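Local coordinates for protein redox-sensing transcriptional repressor Rex (PDB 3WGG) that probably represses transcription as a DNA-binding homodimer that senses the cellular balance of NADH and NAD(+), at residues 87-92 and 151-156; 114-119 and 135-140. All blocks are in the same frame, centred on the assembly; numbering follows the deposited sequence.

Contact 1 (87-92 and 151-156); sequences TIIIGA and ILCIPK. With 8NA (alpha-Diphosphopyridine nucleotide), chain C.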
# COMPACT_ATOMS: atom_id res chain seq x y z
N THR A 87 -17.43 2.49 -9.06
CA THR A 87 -17.10 1.81 -7.82
C THR A 87 -18.18 1.96 -6.78
O THR A 87 -18.98 2.91 -6.79
CB THR A 87 -15.77 2.32 -7.22
OG1 THR A 87 -15.96 3.67 -6.77
CG2 THR A 87 -14.70 2.34 -8.28
N ILE A 88 -18.20 1.00 -5.87
CA ILE A 88 -18.85 1.19 -4.62
C ILE A 88 -17.91 0.82 -3.45
O ILE A 88 -16.96 0.05 -3.60
CB ILE A 88 -20.10 0.31 -4.53
CG1 ILE A 88 -19.70 -1.16 -4.66
CG2 ILE A 88 -21.13 0.75 -5.56
CD1 ILE A 88 -20.96 -2.08 -4.58
N ILE A 89 -18.23 1.34 -2.29
CA ILE A 89 -17.51 1.00 -1.05
C ILE A 89 -18.47 0.31 -0.10
O ILE A 89 -19.60 0.82 0.19
CB ILE A 89 -16.99 2.31 -0.39
CG1 ILE A 89 -15.92 2.96 -1.30
CG2 ILE A 89 -16.45 2.07 1.07
CD1 ILE A 89 -15.53 4.40 -0.92
N ILE A 90 -18.03 -0.80 0.48
CA ILE A 90 -18.86 -1.41 1.51
C ILE A 90 -18.16 -1.16 2.83
O ILE A 90 -17.00 -1.54 2.98
CB ILE A 90 -19.05 -2.92 1.30
CG1 ILE A 90 -19.16 -3.28 -0.19
CG2 ILE A 90 -20.21 -3.42 2.14
CD1 ILE A 90 -20.36 -2.72 -0.91
N GLY A 91 -18.87 -0.53 3.76
CA GLY A 91 -18.40 -0.15 5.08
C GLY A 91 -18.22 1.35 5.07
O GLY A 91 -17.33 1.87 4.40
N ALA A 92 -19.05 2.07 5.80
CA ALA A 92 -18.90 3.50 5.93
C ALA A 92 -18.41 3.89 7.32
O ALA A 92 -18.87 4.86 7.89
CB ALA A 92 -20.23 4.22 5.62
N ILE A 151 -15.19 -2.11 -3.22
CA ILE A 151 -14.13 -1.84 -2.28
C ILE A 151 -14.62 -2.23 -0.88
O ILE A 151 -15.65 -1.71 -0.41
CB ILE A 151 -13.73 -0.33 -2.34
CG1 ILE A 151 -13.39 0.07 -3.78
CG2 ILE A 151 -12.57 -0.02 -1.30
CD1 ILE A 151 -13.29 1.67 -3.99
N LEU A 152 -13.90 -3.15 -0.24
CA LEU A 152 -14.32 -3.67 1.05
C LEU A 152 -13.60 -3.05 2.20
O LEU A 152 -12.36 -3.21 2.33
CB LEU A 152 -14.06 -5.17 1.13
CG LEU A 152 -14.86 -6.00 0.17
CD1 LEU A 152 -14.39 -7.40 0.43
CD2 LEU A 152 -16.33 -5.79 0.53
N CYS A 153 -14.37 -2.38 3.06
CA CYS A 153 -13.85 -1.64 4.22
C CYS A 153 -14.64 -2.02 5.48
O CYS A 153 -14.98 -1.18 6.35
CB CYS A 153 -13.90 -0.14 3.95
SG CYS A 153 -12.98 0.39 2.48
N ILE A 154 -14.94 -3.32 5.56
CA ILE A 154 -15.72 -3.87 6.66
C ILE A 154 -14.85 -4.73 7.58
O ILE A 154 -13.75 -5.05 7.21
CB ILE A 154 -16.88 -4.72 6.15
CG1 ILE A 154 -16.37 -5.86 5.26
CG2 ILE A 154 -17.91 -3.83 5.45
CD1 ILE A 154 -17.35 -6.94 5.02
N PRO A 155 -15.38 -5.11 8.77
CA PRO A 155 -14.62 -6.01 9.64
C PRO A 155 -14.51 -7.39 9.00
O PRO A 155 -15.29 -7.75 8.13
CB PRO A 155 -15.44 -6.03 10.96
CG PRO A 155 -16.41 -4.83 10.88
CD PRO A 155 -16.64 -4.64 9.38
N LYS A 156 -13.46 -8.12 9.38
CA LYS A 156 -13.09 -9.39 8.76
C LYS A 156 -14.23 -10.41 8.77
O LYS A 156 -14.42 -11.16 7.81
CB LYS A 156 -11.99 -10.07 9.57
CG LYS A 156 -10.61 -9.56 9.42
CD LYS A 156 -9.70 -10.35 10.39
CE LYS A 156 -9.96 -9.94 11.83
NZ LYS A 156 -10.26 -11.14 12.69
PA 8NA C . -15.34 0.91 11.76
O1A 8NA C . -15.93 0.14 12.92
O2A 8NA C . -15.04 2.39 11.90
O5B 8NA C . -16.24 0.62 10.46
C5B 8NA C . -16.66 -0.68 10.03
C4B 8NA C . -18.01 -0.42 9.38
O4B 8NA C . -18.51 -1.53 8.66
C3B 8NA C . -19.05 -0.09 10.43
O3B 8NA C . -19.64 1.14 9.99
C2B 8NA C . -20.04 -1.27 10.34
O2B 8NA C . -21.40 -0.84 10.53
C1B 8NA C . -19.90 -1.66 8.90
N9A 8NA C . -20.18 -3.07 8.62
C8A 8NA C . -19.98 -4.16 9.39
N7A 8NA C . -20.32 -5.25 8.66
C5A 8NA C . -20.76 -4.80 7.46
C6A 8NA C . -21.26 -5.41 6.32
N6A 8NA C . -21.41 -6.75 6.25
N1A 8NA C . -21.62 -4.65 5.27
C2A 8NA C . -21.54 -3.31 5.29
N3A 8NA C . -21.10 -2.69 6.38
C4A 8NA C . -20.70 -3.42 7.45
O3 8NA C . -13.92 0.18 11.39
PN 8NA C . -12.87 0.89 10.39
O1N 8NA C . -11.92 1.73 11.18
O2N 8NA C . -13.60 1.59 9.26
O5D 8NA C . -11.99 -0.36 9.85
C5D 8NA C . -12.46 -1.37 8.94
C4D 8NA C . -11.41 -2.49 8.78
O4D 8NA C . -10.08 -1.94 8.94
C3D 8NA C . -11.49 -3.60 9.80
O3D 8NA C . -11.03 -4.83 9.19
C2D 8NA C . -10.47 -3.21 10.84
O2D 8NA C . -9.98 -4.44 11.36
C1D 8NA C . -9.39 -2.42 10.10
N1N 8NA C . -8.23 -3.22 9.58
C2N 8NA C . -7.17 -3.52 10.41
C3N 8NA C . -6.09 -4.23 10.03
C7N 8NA C . -5.05 -4.50 11.03
O7N 8NA C . -5.26 -4.30 12.22
N7N 8NA C . -3.87 -4.92 10.57
C4N 8NA C . -5.95 -4.71 8.60
C5N 8NA C . -7.14 -4.28 7.75
C6N 8NA C . -8.18 -3.58 8.24

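Contact 2 (114-119 and 135-140); sequences GIFDIN and VETVED. With 8NA (alpha-Diphosphopyridine nucleotide), chain C.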
# COMPACT_ATOMS: atom_id res chain seq x y z
N GLY A 114 -21.79 4.68 -4.87
CA GLY A 114 -22.61 4.34 -3.71
C GLY A 114 -21.72 3.85 -2.60
O GLY A 114 -20.60 3.40 -2.84
N ILE A 115 -22.21 4.01 -1.37
CA ILE A 115 -21.53 3.49 -0.20
C ILE A 115 -22.56 2.76 0.64
O ILE A 115 -23.67 3.25 0.85
CB ILE A 115 -20.92 4.61 0.62
CG1 ILE A 115 -20.16 5.55 -0.29
CG2 ILE A 115 -20.04 4.09 1.79
CD1 ILE A 115 -19.75 6.87 0.44
N PHE A 116 -22.17 1.59 1.17
CA PHE A 116 -23.11 0.73 1.83
C PHE A 116 -22.69 0.37 3.24
O PHE A 116 -21.49 0.21 3.54
CB PHE A 116 -23.34 -0.53 0.99
CG PHE A 116 -23.88 -0.24 -0.35
CD1 PHE A 116 -25.25 -0.25 -0.58
CD2 PHE A 116 -23.03 0.14 -1.38
CE1 PHE A 116 -25.75 0.07 -1.83
CE2 PHE A 116 -23.53 0.48 -2.63
CZ PHE A 116 -24.88 0.43 -2.86
N ASP A 117 -23.67 0.26 4.13
CA ASP A 117 -23.40 -0.15 5.50
C ASP A 117 -24.54 -0.96 6.07
O ASP A 117 -25.61 -1.00 5.48
CB ASP A 117 -23.11 1.05 6.37
CG ASP A 117 -22.20 0.71 7.53
OD1 ASP A 117 -21.00 1.00 7.42
OD2 ASP A 117 -22.66 0.14 8.56
N ILE A 118 -24.29 -1.60 7.21
CA ILE A 118 -25.32 -2.29 7.96
C ILE A 118 -25.91 -1.43 9.07
O ILE A 118 -27.03 -1.69 9.51
CB ILE A 118 -24.83 -3.60 8.62
CG1 ILE A 118 -23.52 -3.40 9.40
CG2 ILE A 118 -24.68 -4.68 7.62
CD1 ILE A 118 -23.35 -4.41 10.49
N ASN A 119 -25.16 -0.43 9.51
CA ASN A 119 -25.55 0.47 10.59
C ASN A 119 -26.65 1.45 10.17
O ASN A 119 -26.38 2.41 9.44
CB ASN A 119 -24.32 1.26 11.09
CG ASN A 119 -24.60 2.05 12.37
OD1 ASN A 119 -25.76 2.14 12.82
ND2 ASN A 119 -23.56 2.63 12.97
N VAL A 135 -26.79 -1.98 3.01
CA VAL A 135 -26.07 -2.90 2.13
C VAL A 135 -27.03 -4.00 1.67
O VAL A 135 -26.71 -4.83 0.81
CB VAL A 135 -24.82 -3.49 2.85
CG1 VAL A 135 -25.22 -4.26 4.13
CG2 VAL A 135 -24.00 -4.36 1.91
N GLU A 136 -28.21 -4.02 2.29
CA GLU A 136 -29.24 -4.98 1.88
C GLU A 136 -29.54 -4.82 0.39
O GLU A 136 -29.72 -5.80 -0.33
CB GLU A 136 -30.51 -4.78 2.73
CG GLU A 136 -31.54 -5.84 2.51
CD GLU A 136 -30.92 -7.21 2.66
OE1 GLU A 136 -30.11 -7.42 3.62
OE2 GLU A 136 -31.22 -8.08 1.80
N THR A 137 -29.51 -3.57 -0.07
CA THR A 137 -29.84 -3.22 -1.45
C THR A 137 -28.69 -3.40 -2.42
O THR A 137 -28.84 -3.11 -3.60
CB THR A 137 -30.35 -1.76 -1.58
OG1 THR A 137 -29.30 -0.84 -1.22
CG2 THR A 137 -31.58 -1.52 -0.67
N VAL A 138 -27.53 -3.87 -1.94
CA VAL A 138 -26.32 -3.69 -2.75
C VAL A 138 -26.38 -4.54 -4.04
O VAL A 138 -25.92 -4.10 -5.08
CB VAL A 138 -25.02 -4.01 -1.98
CG1 VAL A 138 -24.82 -5.52 -1.85
CG2 VAL A 138 -23.83 -3.37 -2.70
N GLU A 139 -26.98 -5.72 -3.97
CA GLU A 139 -27.01 -6.61 -5.13
C GLU A 139 -27.84 -5.99 -6.24
O GLU A 139 -27.40 -5.93 -7.40
CB GLU A 139 -27.47 -8.03 -4.79
CG GLU A 139 -26.35 -8.86 -4.14
CD GLU A 139 -26.70 -10.35 -3.94
OE1 GLU A 139 -26.81 -11.12 -4.91
OE2 GLU A 139 -26.78 -10.77 -2.78
N ASP A 140 -29.00 -5.49 -5.85
CA ASP A 140 -29.82 -4.67 -6.73
C ASP A 140 -29.08 -3.47 -7.32
O ASP A 140 -29.09 -3.26 -8.54
CB ASP A 140 -31.10 -4.28 -6.00
CG ASP A 140 -32.11 -5.44 -5.95
OD1 ASP A 140 -31.81 -6.53 -6.52
OD2 ASP A 140 -33.20 -5.26 -5.34
PA 8NA C . -15.34 0.91 11.76
O1A 8NA C . -15.93 0.14 12.92
O2A 8NA C . -15.04 2.39 11.90
O5B 8NA C . -16.24 0.62 10.46
C5B 8NA C . -16.66 -0.68 10.03
C4B 8NA C . -18.01 -0.42 9.38
O4B 8NA C . -18.51 -1.53 8.66
C3B 8NA C . -19.05 -0.09 10.43
O3B 8NA C . -19.64 1.14 9.99
C2B 8NA C . -20.04 -1.27 10.34
O2B 8NA C . -21.40 -0.84 10.53
C1B 8NA C . -19.90 -1.66 8.90
N9A 8NA C . -20.18 -3.07 8.62
C8A 8NA C . -19.98 -4.16 9.39
N7A 8NA C . -20.32 -5.25 8.66
C5A 8NA C . -20.76 -4.80 7.46
C6A 8NA C . -21.26 -5.41 6.32
N6A 8NA C . -21.41 -6.75 6.25
N1A 8NA C . -21.62 -4.65 5.27
C2A 8NA C . -21.54 -3.31 5.29
N3A 8NA C . -21.10 -2.69 6.38
C4A 8NA C . -20.70 -3.42 7.45
O3 8NA C . -13.92 0.18 11.39
PN 8NA C . -12.87 0.89 10.39
O1N 8NA C . -11.92 1.73 11.18
O2N 8NA C . -13.60 1.59 9.26
O5D 8NA C . -11.99 -0.36 9.85
C5D 8NA C . -12.46 -1.37 8.94
C4D 8NA C . -11.41 -2.49 8.78
O4D 8NA C . -10.08 -1.94 8.94
C3D 8NA C . -11.49 -3.60 9.80
O3D 8NA C . -11.03 -4.83 9.19
C2D 8NA C . -10.47 -3.21 10.84
O2D 8NA C . -9.98 -4.44 11.36
C1D 8NA C . -9.39 -2.42 10.10
N1N 8NA C . -8.23 -3.22 9.58
C2N 8NA C . -7.17 -3.52 10.41
C3N 8NA C . -6.09 -4.23 10.03
C7N 8NA C . -5.05 -4.50 11.03
O7N 8NA C . -5.26 -4.30 12.22
N7N 8NA C . -3.87 -4.92 10.57
C4N 8NA C . -5.95 -4.71 8.60
C5N 8NA C . -7.14 -4.28 7.75
C6N 8NA C . -8.18 -3.58 8.24

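Contact 1 (87-92 and 151-156)
Ile90 and Ile151 are stitched together where two parallel strands of a Rossmann sheet run side by side, Ile90 N donating to Ile151 O at 2.7 Å in an almost straight bond. Ile88 O accepts from Ile151 N and Ile90 O from Cys153 N, so the pairing continues just past the end of strand 149-152. On one face of the sheet Ile151 is the main bump: with CG1 beside the backbone N (chi1 -54°), its CD1 reaches back to lie 4.0 Å from Ile89 CG1 and against Thr87 CB. Ile89 CG2 meets the sulfur of Cys153, 4.1 Å from SG. On the other face Ile90 and Leu152 lie side by side, CG1 against CD2 at 3.9 Å. Past the paired residues the chains stay close, and Gly91 supplies the hollow: a side chain there would collide with Cys153 O and press on Ile154 CG2. That methyl settles 3.7 Å from Gly91 CA, and together with Ile90 CG2 it touches the adenine of the dinucleotide, Ile90 CG2 coming within 3.4 Å of C2A. Strand 110-117 flanks strand 85-90 on its far edge. The Ile90 and Leu152 face is roofed by helix 159-168, through Leu166 and Thr162, with Val138 of helix 138-144 also resting on Ile90.

Contact 2 (114-119 and 135-140)
Asp117 O, at the end of strand 110-117, accepts a hydrogen bond from Val135 N at 2.9 Å, the donor standing above the carbonyl plane, and so ties the strand to the 3-10 turn that leads into helix 138-144. Phe116 points its side chain toward that turn. Its ring carries Val138 CG2 over one face, a CH-pi contact 3.7 Å from the centroid and nearly on the ring normal. Thr137 OG1, itself bonded to Asp134 O, lies at the ring edge near CE1, while Val135 packs against Phe116 CB. The Val138 branch that covers the ring stands anti to the backbone N (chi1 77° for the other methyl), which carries it out over the ring centre. Farther along, Ile118 CG2 lies alongside Val135 CG1 at 3.6 Å, and Ile118 CG1 reaches the adenine, 3.4 Å from C4A. Asp117 turns its carboxylate from the turn to the adenosine ribose: O3B donates to OD1 at 2.9 Å and O2B to OD2 at 2.5 Å. OD2 also receives Asn119 N on its anti lone pair, closing an Asx turn, and a weak, strongly bent bond from Ile118 N; Ala92 N donates to OD1. These backbone donors hold the carboxylate in place for the sugar. An alanine here is likely to leave both ribose hydroxyls without their acceptor and the amides of Asn119 and Ala92 without a side-chain mate. An acidic residue ending the second strand and gripping the adenosine ribose diol is the classic signature of an NAD-binding Rossmann fold, in which it commonly disfavours a 2'-phosphate.

Contacts 1 and 2 meet along neighbouring strands 85-90 and 110-117, their centres 10 Å apart. Gly91 N lies 2.7 Å from Phe116 O, a probable hydrogen bond carrying the pairing of these strands to the start of the glycine-rich turn. Together the two contacts form a pocket for adenosine: Ile90 and Ile154 of contact 1 and Ile118 of contact 2 reach the base, while Asp117 holds its ribose. Pro155 CD adds a 3.4 Å approach to C8A. The dinucleotide is also bound by the amides of Asn94 and Leu95 and by Ser104 and Asn101 of the second subunit, so the ligand bridges to the dimer partner.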